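Local coordinates for putative uncharacterized protein (Jonesia denitrificans, PDB 4KTB) that is of unknown function but belongs to the NUDIX hydrolase family and may cleave diadenosine tetraphosphate asymmetrically, at residues I56-A64 and N151-P160; I93-S104 and V140-Q150. All blocks are in the same frame, centred on the assembly; numbering follows the deposited sequence.

Contact 1: residues I56-A64 and N151-P160; sequences IQVGLLLRA and NNLELTWLTP. With EDO (1,2-ethanediol), chain P.
Leu62 O is gripped by two successive backbone groups: Leu153 N donates over 2.7 Å, nearly along the C=O axis, and Glu154 N adds a weak bond of 3.3 Å. This is a classic beta bulge, and beyond it the strands 56-64 and 154-158 run antiparallel, with Val58 and Leu158 forming a hydrogen-bonded pair. On the side of Trp157, the partner strand offers a glycine, and Gly59 CA lies over one face of the indole as a CH-pi contact, 3.9 Å from the centroid of the six-membered ring. The Trp157 ring reaches there because CG sits beside the backbone N (chi1 -68°) and chi2 turns it across the glycine. Gln57 crosses the tryptophan at about a right angle, its OE1 3.3 Å from Trp157 CB; that oxygen is bonded to Arg48, which also makes a cation-pi contact with the indole. With an alanine in place of Trp157, Gly59 and the Arg48 guanidinium would probably lose their aromatic partner and a gap would open beside Val142. On the other side, Leu60 and Leu158 cross at about a right angle, CD1 on CD1 at 3.5 Å. Those two leucines rest on Ile168 of helix 166-170, whereas Leu61 and Leu155, touching through CD2 and CD1 at 3.7 Å, face Leu97 of helix 85-97, so the paired strands are covered by a helix on both faces.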
loop_
_atom_site.group_PDB
_atom_site.type_symbol
_atom_site.label_atom_id
_atom_site.label_comp_id
_atom_site.label_asym_id
_atom_site.label_seq_id
_atom_site.Cartn_x
_atom_site.Cartn_y
_atom_site.Cartn_z
ATOM N N ILE A 56 -1.950 11.466 -16.230
ATOM C CA ILE A 56 -2.557 12.146 -17.375
ATOM C C ILE A 56 -2.739 11.201 -18.559
ATOM O O ILE A 56 -3.801 11.189 -19.193
ATOM C CB ILE A 56 -1.721 13.345 -17.834
ATOM C CG1 ILE A 56 -1.324 14.217 -16.641
ATOM C CG2 ILE A 56 -2.492 14.151 -18.870
ATOM C CD1 ILE A 56 -2.522 14.797 -15.884
ATOM N N GLN A 57 -1.693 10.430 -18.870
ATOM C CA GLN A 57 -1.791 9.357 -19.864
ATOM C C GLN A 57 -1.096 8.063 -19.439
ATOM O O GLN A 57 -0.243 8.065 -18.557
ATOM C CB GLN A 57 -1.241 9.795 -21.223
ATOM C CG GLN A 57 -2.112 10.762 -21.989
ATOM C CD GLN A 57 -1.486 11.117 -23.310
ATOM O OE1 GLN A 57 -0.288 11.409 -23.385
ATOM N NE2 GLN A 57 -2.280 11.064 -24.368
ATOM N N VAL A 58 -1.481 6.962 -20.083
ATOM C CA VAL A 58 -0.819 5.666 -19.902
ATOM C C VAL A 58 -0.193 5.260 -21.223
ATOM O O VAL A 58 -0.750 5.549 -22.287
ATOM C CB VAL A 58 -1.819 4.565 -19.494
ATOM C CG1 VAL A 58 -1.127 3.212 -19.341
ATOM C CG2 VAL A 58 -2.501 4.929 -18.208
ATOM N N GLY A 59 0.958 4.591 -21.167
ATOM C CA GLY A 59 1.624 4.171 -22.387
ATOM C C GLY A 59 1.434 2.699 -22.699
ATOM O O GLY A 59 1.947 1.848 -21.978
ATOM N N LEU A 60 0.713 2.399 -23.777
ATOM C CA LEU A 60 0.539 1.019 -24.236
ATOM C C LEU A 60 1.395 0.750 -25.464
ATOM O O LEU A 60 1.398 1.533 -26.412
ATOM C CB LEU A 60 -0.928 0.729 -24.585
ATOM C CG LEU A 60 -1.966 0.917 -23.484
ATOM C CD1 LEU A 60 -3.320 0.420 -23.936
ATOM C CD2 LEU A 60 -1.518 0.176 -22.240
ATOM N N LEU A 61 2.117 -0.363 -25.439
ATOM C CA LEU A 61 2.923 -0.781 -26.574
ATOM C C LEU A 61 2.022 -1.534 -27.520
ATOM O O LEU A 61 1.122 -2.241 -27.085
ATOM C CB LEU A 61 4.041 -1.700 -26.095
ATOM C CG LEU A 61 5.000 -1.057 -25.097
ATOM C CD1 LEU A 61 5.881 -2.094 -24.448
ATOM C CD2 LEU A 61 5.844 -0.047 -25.830
ATOM N N LEU A 62 2.245 -1.389 -28.816
ATOM C CA LEU A 62 1.534 -2.220 -29.775
ATOM C C LEU A 62 2.490 -3.266 -30.344
ATOM O O LEU A 62 3.636 -2.953 -30.675
ATOM C CB LEU A 62 0.972 -1.369 -30.910
ATOM C CG LEU A 62 0.242 -2.146 -32.008
ATOM C CD1 LEU A 62 -1.244 -2.306 -31.679
ATOM C CD2 LEU A 62 0.439 -1.475 -33.363
ATOM N N ARG A 63 2.031 -4.509 -30.450
ATOM C CA ARG A 63 2.839 -5.549 -31.076
ATOM C C ARG A 63 2.022 -6.716 -31.601
ATOM O O ARG A 63 0.798 -6.730 -31.495
ATOM C CB ARG A 63 3.961 -6.045 -30.144
ATOM C CG ARG A 63 3.547 -6.751 -28.856
ATOM C CD ARG A 63 4.800 -7.367 -28.213
ATOM N NE ARG A 63 4.660 -7.666 -26.789
ATOM C CZ ARG A 63 5.481 -7.227 -25.835
ATOM N NH1 ARG A 63 6.519 -6.465 -26.138
ATOM N NH2 ARG A 63 5.266 -7.558 -24.573
ATOM N N ALA A 64 2.710 -7.682 -32.193
ATOM C CA ALA A 64 2.053 -8.875 -32.691
ATOM C C ALA A 64 1.946 -9.901 -31.573
ATOM O O ALA A 64 2.804 -9.971 -30.672
ATOM C CB ALA A 64 2.818 -9.457 -33.858
ATOM N N ASN A 151 10.603 -5.758 -30.449
ATOM C CA ASN A 151 9.390 -6.310 -31.043
ATOM C C ASN A 151 8.161 -5.428 -30.846
ATOM O O ASN A 151 7.054 -5.819 -31.207
ATOM C CB ASN A 151 9.132 -7.744 -30.565
ATOM C CG ASN A 151 10.139 -8.734 -31.126
ATOM O OD1 ASN A 151 11.223 -8.347 -31.560
ATOM N ND2 ASN A 151 9.778 -10.017 -31.136
ATOM N N ASN A 152 8.366 -4.237 -30.282
ATOM C CA ASN A 152 7.286 -3.270 -30.123
ATOM C C ASN A 152 7.065 -2.398 -31.356
ATOM O O ASN A 152 7.907 -1.582 -31.709
ATOM C CB ASN A 152 7.537 -2.390 -28.911
ATOM C CG ASN A 152 7.470 -3.161 -27.633
ATOM O OD1 ASN A 152 6.541 -3.921 -27.427
ATOM N ND2 ASN A 152 8.472 -2.997 -26.775
ATOM N N LEU A 153 5.918 -2.577 -31.994
ATOM C CA LEU A 153 5.593 -1.867 -33.219
ATOM C C LEU A 153 5.317 -0.387 -32.991
ATOM O O LEU A 153 5.637 0.450 -33.827
ATOM C CB LEU A 153 4.406 -2.545 -33.898
ATOM C CG LEU A 153 4.775 -3.940 -34.411
ATOM C CD1 LEU A 153 3.544 -4.742 -34.774
ATOM C CD2 LEU A 153 5.719 -3.848 -35.615
ATOM N N GLU A 154 4.750 -0.059 -31.841
ATOM C CA GLU A 154 4.323 1.308 -31.590
ATOM C C GLU A 154 4.146 1.528 -30.096
ATOM O O GLU A 154 4.073 0.571 -29.343
ATOM C CB GLU A 154 3.005 1.573 -32.321
ATOM C CG GLU A 154 2.720 3.042 -32.599
ATOM C CD GLU A 154 3.293 3.539 -33.925
ATOM O OE1 GLU A 154 2.496 4.008 -34.766
ATOM O OE2 GLU A 154 4.528 3.480 -34.125
ATOM N N LEU A 155 4.091 2.787 -29.680
ATOM C CA LEU A 155 3.793 3.140 -28.302
ATOM C C LEU A 155 2.613 4.101 -28.296
ATOM O O LEU A 155 2.636 5.124 -28.981
ATOM C CB LEU A 155 5.003 3.802 -27.650
ATOM C CG LEU A 155 4.734 4.406 -26.276
ATOM C CD1 LEU A 155 4.419 3.314 -25.282
ATOM C CD2 LEU A 155 5.937 5.208 -25.827
ATOM N N THR A 156 1.573 3.779 -27.533
ATOM C CA THR A 156 0.359 4.591 -27.570
ATOM C C THR A 156 0.099 5.284 -26.235
ATOM O O THR A 156 -0.006 4.630 -25.197
ATOM C CB THR A 156 -0.879 3.763 -27.947
ATOM O OG1 THR A 156 -0.557 2.856 -29.011
ATOM C CG2 THR A 156 -1.996 4.685 -28.393
ATOM N N TRP A 157 0.006 6.609 -26.261
ATOM C CA TRP A 157 -0.332 7.353 -25.061
ATOM C C TRP A 157 -1.808 7.693 -25.085
ATOM O O TRP A 157 -2.282 8.381 -25.986
ATOM C CB TRP A 157 0.504 8.617 -24.969
ATOM C CG TRP A 157 1.948 8.332 -24.721
ATOM C CD1 TRP A 157 2.960 8.346 -25.637
ATOM C CD2 TRP A 157 2.544 7.960 -23.474
ATOM N NE1 TRP A 157 4.153 8.022 -25.030
ATOM C CE2 TRP A 157 3.919 7.774 -23.701
ATOM C CE3 TRP A 157 2.046 7.767 -22.182
ATOM C CZ2 TRP A 157 4.803 7.413 -22.681
ATOM C CZ3 TRP A 157 2.919 7.402 -21.179
ATOM C CH2 TRP A 157 4.282 7.235 -21.429
ATOM N N LEU A 158 -2.527 7.204 -24.087
ATOM C CA LEU A 158 -3.972 7.347 -24.049
ATOM C C LEU A 158 -4.396 7.946 -22.724
ATOM O O LEU A 158 -3.766 7.678 -21.704
ATOM C CB LEU A 158 -4.610 5.976 -24.180
ATOM C CG LEU A 158 -4.152 5.152 -25.367
ATOM C CD1 LEU A 158 -4.206 3.691 -24.991
ATOM C CD2 LEU A 158 -5.052 5.442 -26.546
ATOM N N THR A 159 -5.464 8.746 -22.731
ATOM C CA THR A 159 -6.068 9.172 -21.474
ATOM C C THR A 159 -6.719 7.935 -20.908
ATOM O O THR A 159 -6.959 6.985 -21.656
ATOM C CB THR A 159 -7.160 10.250 -21.650
ATOM O OG1 THR A 159 -8.230 9.724 -22.442
ATOM C CG2 THR A 159 -6.603 11.478 -22.297
ATOM N N PRO A 160 -6.994 7.936 -19.590
ATOM C CA PRO A 160 -7.718 6.843 -18.949
ATOM C C PRO A 160 -8.960 6.456 -19.726
ATOM O O PRO A 160 -9.157 5.263 -19.967
ATOM C CB PRO A 160 -8.105 7.450 -17.608
ATOM C CG PRO A 160 -6.910 8.280 -17.263
ATOM C CD PRO A 160 -6.415 8.849 -18.585
HETATM C C1 EDO P . 1.463 10.734 -27.670
HETATM O O1 EDO P . 2.366 11.797 -27.354
HETATM C C2 EDO P . 0.053 11.284 -27.852
HETATM O O2 EDO P . -0.354 11.988 -26.673
HETATM O O HOH W 1 -0.460 0.513 -28.421
#

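Contact 2: residues I93-S104 and V140-Q150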
loop_
_atom_site.group_PDB
_atom_site.type_symbol
_atom_site.label_atom_id
_atom_site.label_comp_id
_atom_site.label_asym_id
_atom_site.label_seq_id
_atom_site.Cartn_x
_atom_site.Cartn_y
_atom_site.Cartn_z
ATOM N N ILE A 93 12.079 -1.266 -18.535
ATOM C CA ILE A 93 11.693 0.034 -19.063
ATOM C C ILE A 93 12.605 0.455 -20.216
ATOM O O ILE A 93 12.135 0.897 -21.266
ATOM C CB ILE A 93 11.702 1.106 -17.959
ATOM C CG1 ILE A 93 10.604 0.824 -16.938
ATOM C CG2 ILE A 93 11.493 2.494 -18.539
ATOM C CD1 ILE A 93 9.218 1.258 -17.395
ATOM N N GLU A 94 13.910 0.319 -20.019
ATOM C CA GLU A 94 14.869 0.638 -21.064
ATOM C C GLU A 94 14.612 -0.242 -22.285
ATOM O O GLU A 94 14.569 0.239 -23.411
ATOM C CB GLU A 94 16.280 0.401 -20.529
ATOM C CG GLU A 94 17.359 1.152 -21.249
ATOM C CD GLU A 94 17.939 0.371 -22.397
ATOM O OE1 GLU A 94 17.751 -0.862 -22.429
ATOM O OE2 GLU A 94 18.594 0.984 -23.270
ATOM N N LYS A 95 14.417 -1.532 -22.033
ATOM C CA LYS A 95 14.204 -2.540 -23.072
ATOM C C LYS A 95 13.007 -2.275 -23.982
ATOM O O LYS A 95 13.071 -2.538 -25.180
ATOM C CB LYS A 95 14.069 -3.928 -22.428
ATOM C CG LYS A 95 13.698 -5.049 -23.379
ATOM C CD LYS A 95 13.811 -6.398 -22.683
ATOM C CE LYS A 95 13.191 -7.491 -23.526
ATOM N NZ LYS A 95 11.809 -7.104 -23.911
ATOM N N ASP A 96 11.915 -1.760 -23.425
ATOM C CA ASP A 96 10.690 -1.551 -24.209
ATOM C C ASP A 96 10.532 -0.112 -24.730
ATOM O O ASP A 96 9.896 0.115 -25.758
ATOM C CB ASP A 96 9.446 -1.955 -23.383
ATOM C CG ASP A 96 9.078 -3.431 -23.530
ATOM O OD1 ASP A 96 9.217 -3.983 -24.638
ATOM O OD2 ASP A 96 8.637 -4.043 -22.536
ATOM N N LEU A 97 11.117 0.851 -24.019
ATOM C CA LEU A 97 10.813 2.272 -24.249
ATOM C C LEU A 97 12.033 3.117 -24.588
ATOM O O LEU A 97 11.924 4.332 -24.785
ATOM C CB LEU A 97 10.133 2.884 -23.022
ATOM C CG LEU A 97 8.776 2.315 -22.606
ATOM C CD1 LEU A 97 8.231 3.093 -21.425
ATOM C CD2 LEU A 97 7.800 2.348 -23.790
ATOM N N GLY A 98 13.193 2.479 -24.633
ATOM C CA GLY A 98 14.423 3.186 -24.925
ATOM C C GLY A 98 15.124 3.676 -23.669
ATOM O O GLY A 98 14.517 3.751 -22.597
ATOM N N PRO A 99 16.406 4.042 -23.808
ATOM C CA PRO A 99 17.282 4.361 -22.682
ATOM C C PRO A 99 17.093 5.762 -22.144
ATOM O O PRO A 99 17.742 6.117 -21.164
ATOM C CB PRO A 99 18.668 4.250 -23.300
ATOM C CG PRO A 99 18.456 4.700 -24.706
ATOM C CD PRO A 99 17.106 4.169 -25.097
ATOM N N VAL A 100 16.236 6.555 -22.767
ATOM C CA VAL A 100 16.021 7.900 -22.266
ATOM C C VAL A 100 14.585 8.134 -21.795
ATOM O O VAL A 100 14.140 9.277 -21.718
ATOM C CB VAL A 100 16.404 8.965 -23.306
ATOM C CG1 VAL A 100 17.899 8.904 -23.610
ATOM C CG2 VAL A 100 15.583 8.778 -24.580
ATOM N N ALA A 101 13.868 7.061 -21.461
ATOM C CA ALA A 101 12.484 7.188 -21.000
ATOM C C ALA A 101 12.400 7.902 -19.656
ATOM O O ALA A 101 11.376 8.480 -19.311
ATOM C CB ALA A 101 11.831 5.824 -20.909
ATOM N N LEU A 102 13.495 7.847 -18.909
ATOM C CA LEU A 102 13.582 8.471 -17.591
ATOM C C LEU A 102 12.444 8.067 -16.665
ATOM O O LEU A 102 11.660 8.912 -16.231
ATOM C CB LEU A 102 13.589 9.996 -17.708
ATOM C CG LEU A 102 14.649 10.666 -18.574
ATOM C CD1 LEU A 102 14.470 12.186 -18.551
ATOM C CD2 LEU A 102 16.034 10.272 -18.092
ATOM N N PRO A 103 12.354 6.774 -16.352
ATOM C CA PRO A 103 11.302 6.339 -15.435
ATOM C C PRO A 103 11.562 6.855 -14.018
ATOM O O PRO A 103 12.724 7.054 -13.637
ATOM C CB PRO A 103 11.455 4.818 -15.452
ATOM C CG PRO A 103 12.907 4.583 -15.834
ATOM C CD PRO A 103 13.171 5.650 -16.842
ATOM N N SER A 104 10.495 7.072 -13.255
ATOM C CA SER A 104 10.628 7.268 -11.818
ATOM C C SER A 104 10.328 5.959 -11.095
ATOM O O SER A 104 9.173 5.653 -10.800
ATOM C CB SER A 104 9.690 8.360 -11.329
ATOM O OG SER A 104 10.079 9.614 -11.848
ATOM N N VAL A 140 4.675 3.217 -13.268
ATOM C CA VAL A 140 5.948 3.900 -13.441
ATOM C C VAL A 140 5.813 5.161 -14.298
ATOM O O VAL A 140 5.552 5.086 -15.503
ATOM C CB VAL A 140 7.025 2.982 -14.027
ATOM C CG1 VAL A 140 8.369 3.707 -14.021
ATOM C CG2 VAL A 140 7.125 1.673 -13.241
ATOM N N PRO A 141 5.953 6.334 -13.662
ATOM C CA PRO A 141 5.928 7.519 -14.509
ATOM C C PRO A 141 7.243 7.549 -15.259
ATOM O O PRO A 141 8.267 7.120 -14.709
ATOM C CB PRO A 141 5.840 8.678 -13.502
ATOM C CG PRO A 141 5.318 8.040 -12.222
ATOM C CD PRO A 141 5.956 6.676 -12.230
ATOM N N VAL A 142 7.200 7.984 -16.512
ATOM C CA VAL A 142 8.416 8.170 -17.287
ATOM C C VAL A 142 8.558 9.641 -17.539
ATOM O O VAL A 142 7.595 10.305 -17.931
ATOM C CB VAL A 142 8.389 7.421 -18.621
ATOM C CG1 VAL A 142 8.733 5.970 -18.396
ATOM C CG2 VAL A 142 7.029 7.556 -19.269
ATOM N N ARG A 143 9.762 10.145 -17.299
ATOM C CA ARG A 143 9.994 11.575 -17.310
ATOM C C ARG A 143 10.636 12.041 -18.622
ATOM O O ARG A 143 10.670 13.240 -18.904
ATOM C CB ARG A 143 10.858 11.984 -16.107
ATOM C CG ARG A 143 10.421 11.389 -14.765
ATOM C CD ARG A 143 9.197 12.085 -14.194
ATOM N NE ARG A 143 8.610 11.338 -13.078
ATOM C CZ ARG A 143 7.764 11.849 -12.188
ATOM N NH1 ARG A 143 7.284 11.090 -11.211
ATOM N NH2 ARG A 143 7.405 13.118 -12.279
ATOM N N GLY A 144 11.126 11.100 -19.424
ATOM C CA GLY A 144 11.795 11.441 -20.670
ATOM C C GLY A 144 11.083 10.933 -21.909
ATOM O O GLY A 144 9.964 10.428 -21.836
ATOM N N ASP A 145 11.730 11.067 -23.058
ATOM C CA ASP A 145 11.122 10.644 -24.306
ATOM C C ASP A 145 11.241 9.128 -24.451
ATOM O O ASP A 145 12.225 8.520 -24.014
ATOM C CB ASP A 145 11.762 11.371 -25.496
ATOM C CG ASP A 145 11.518 12.880 -25.468
ATOM O OD1 ASP A 145 10.419 13.317 -25.873
ATOM O OD2 ASP A 145 12.426 13.635 -25.054
ATOM N N CYS A 146 10.213 8.523 -25.037
ATOM C CA CYS A 146 10.150 7.079 -25.193
ATOM C C CYS A 146 10.002 6.728 -26.660
ATOM O O CYS A 146 9.446 7.500 -27.440
ATOM C CB CYS A 146 8.945 6.513 -24.442
ATOM S SG CYS A 146 8.904 6.777 -22.679
ATOM N N SER A 147 10.487 5.556 -27.038
ATOM C CA SER A 147 10.204 5.048 -28.369
ATOM C C SER A 147 10.101 3.538 -28.273
ATOM O O SER A 147 10.936 2.903 -27.628
ATOM C CB SER A 147 11.274 5.469 -29.375
ATOM O OG SER A 147 12.557 4.993 -29.024
ATOM N N PRO A 148 9.071 2.959 -28.905
ATOM C CA PRO A 148 8.851 1.509 -28.823
ATOM C C PRO A 148 10.056 0.735 -29.352
ATOM O O PRO A 148 10.486 0.958 -30.489
ATOM C CB PRO A 148 7.630 1.282 -29.726
ATOM C CG PRO A 148 7.622 2.461 -30.661
ATOM C CD PRO A 148 8.144 3.615 -29.840
ATOM N N GLN A 149 10.599 -0.166 -28.541
ATOM C CA GLN A 149 11.810 -0.888 -28.932
ATOM C C GLN A 149 11.571 -2.337 -29.350
ATOM O O GLN A 149 10.573 -2.958 -28.976
ATOM C CB GLN A 149 12.837 -0.877 -27.792
ATOM C CG GLN A 149 13.095 0.482 -27.159
ATOM C CD GLN A 149 14.005 1.350 -27.989
ATOM O OE1 GLN A 149 13.677 2.497 -28.292
ATOM N NE2 GLN A 149 15.161 0.816 -28.351
ATOM N N GLN A 150 12.518 -2.864 -30.122
ATOM C CA GLN A 150 12.573 -4.288 -30.452
ATOM C C GLN A 150 11.282 -4.816 -31.098
ATOM O O GLN A 150 10.907 -4.364 -32.189
ATOM C CB GLN A 150 13.000 -5.096 -29.213
ATOM C CG GLN A 150 14.369 -4.642 -28.664
ATOM C CD GLN A 150 14.887 -5.461 -27.482
ATOM O OE1 GLN A 150 14.115 -6.051 -26.726
ATOM N NE2 GLN A 150 16.208 -5.489 -27.319
HETATM O O HOH W 2 13.297 6.468 -24.759
#
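Cys146 turns its sulfur into the corner formed by the helix end and the loop after it: SG lies 3.6 Å from Ala101 CB and 3.9 Å from Leu97 CD1, a position set by chi1 of -61°, which puts it beside its own backbone N. Val142 fills the next place along, its CG1 branch lying 4.0 Å from Ala101 CB and also close to Leu97 CD1 and Pro103 CB. Pro103 in turn presses CB on Val140 CG1 at 3.6 Å, so the apolar row continues onto the strand end. At the outer margin the Arg143 chain bends at chi2 (-76°) and brings the edge of its guanidinium to Ser104 OG, to which NE gives a weak hydrogen bond; this arginine also packs on Ser104 of the second subunit. At the far end, Lys95 and Gln150 cross at about a right angle, with Gln150 OE1 against the aliphatic part of the lysine, 3.5 Å from Lys95 CG. Backbone bonds fasten the last helical carbonyls to the incoming chain: Gln149 N reaches Asp96 O and Ser147 N reaches Leu97 O, each over 2.9 Å. Gly144 lies so close to Val100 O and Leu102 CG that a side chain would find no room. Helix 85-97 closes at Gly98, whose positive phi turns the chain away; given the family, this is probably the helix of a degenerate Nudix box, with Gly98 at the motif's glycine and Lys95 and Asp96 at two of its glutamate positions.

In the fold
Both contacts are partly buried and reach the same sheet, and they share helix 85-97, whose Leu97 touches Leu61 and Leu155 of contact 1. Contact 1 lies nearer the centre of the chain and is antiparallel strand pairing, broken by a bulge at one end: a ladder of backbone bonds with leucines packed on either face. Contact 2 instead bonds a loop to a helix end over a row of small apolar groups, and its charged margin at Arg143 approaches a second subunit, which contact 1 does not touch. Along the sequence contact 2 is nested inside the loop that contact 1 closes. The two meet directly: Asp96 OD1 takes a probable hydrogen bond from Asn152 ND2, and Trp157 CH2 packs on Val142 CG2.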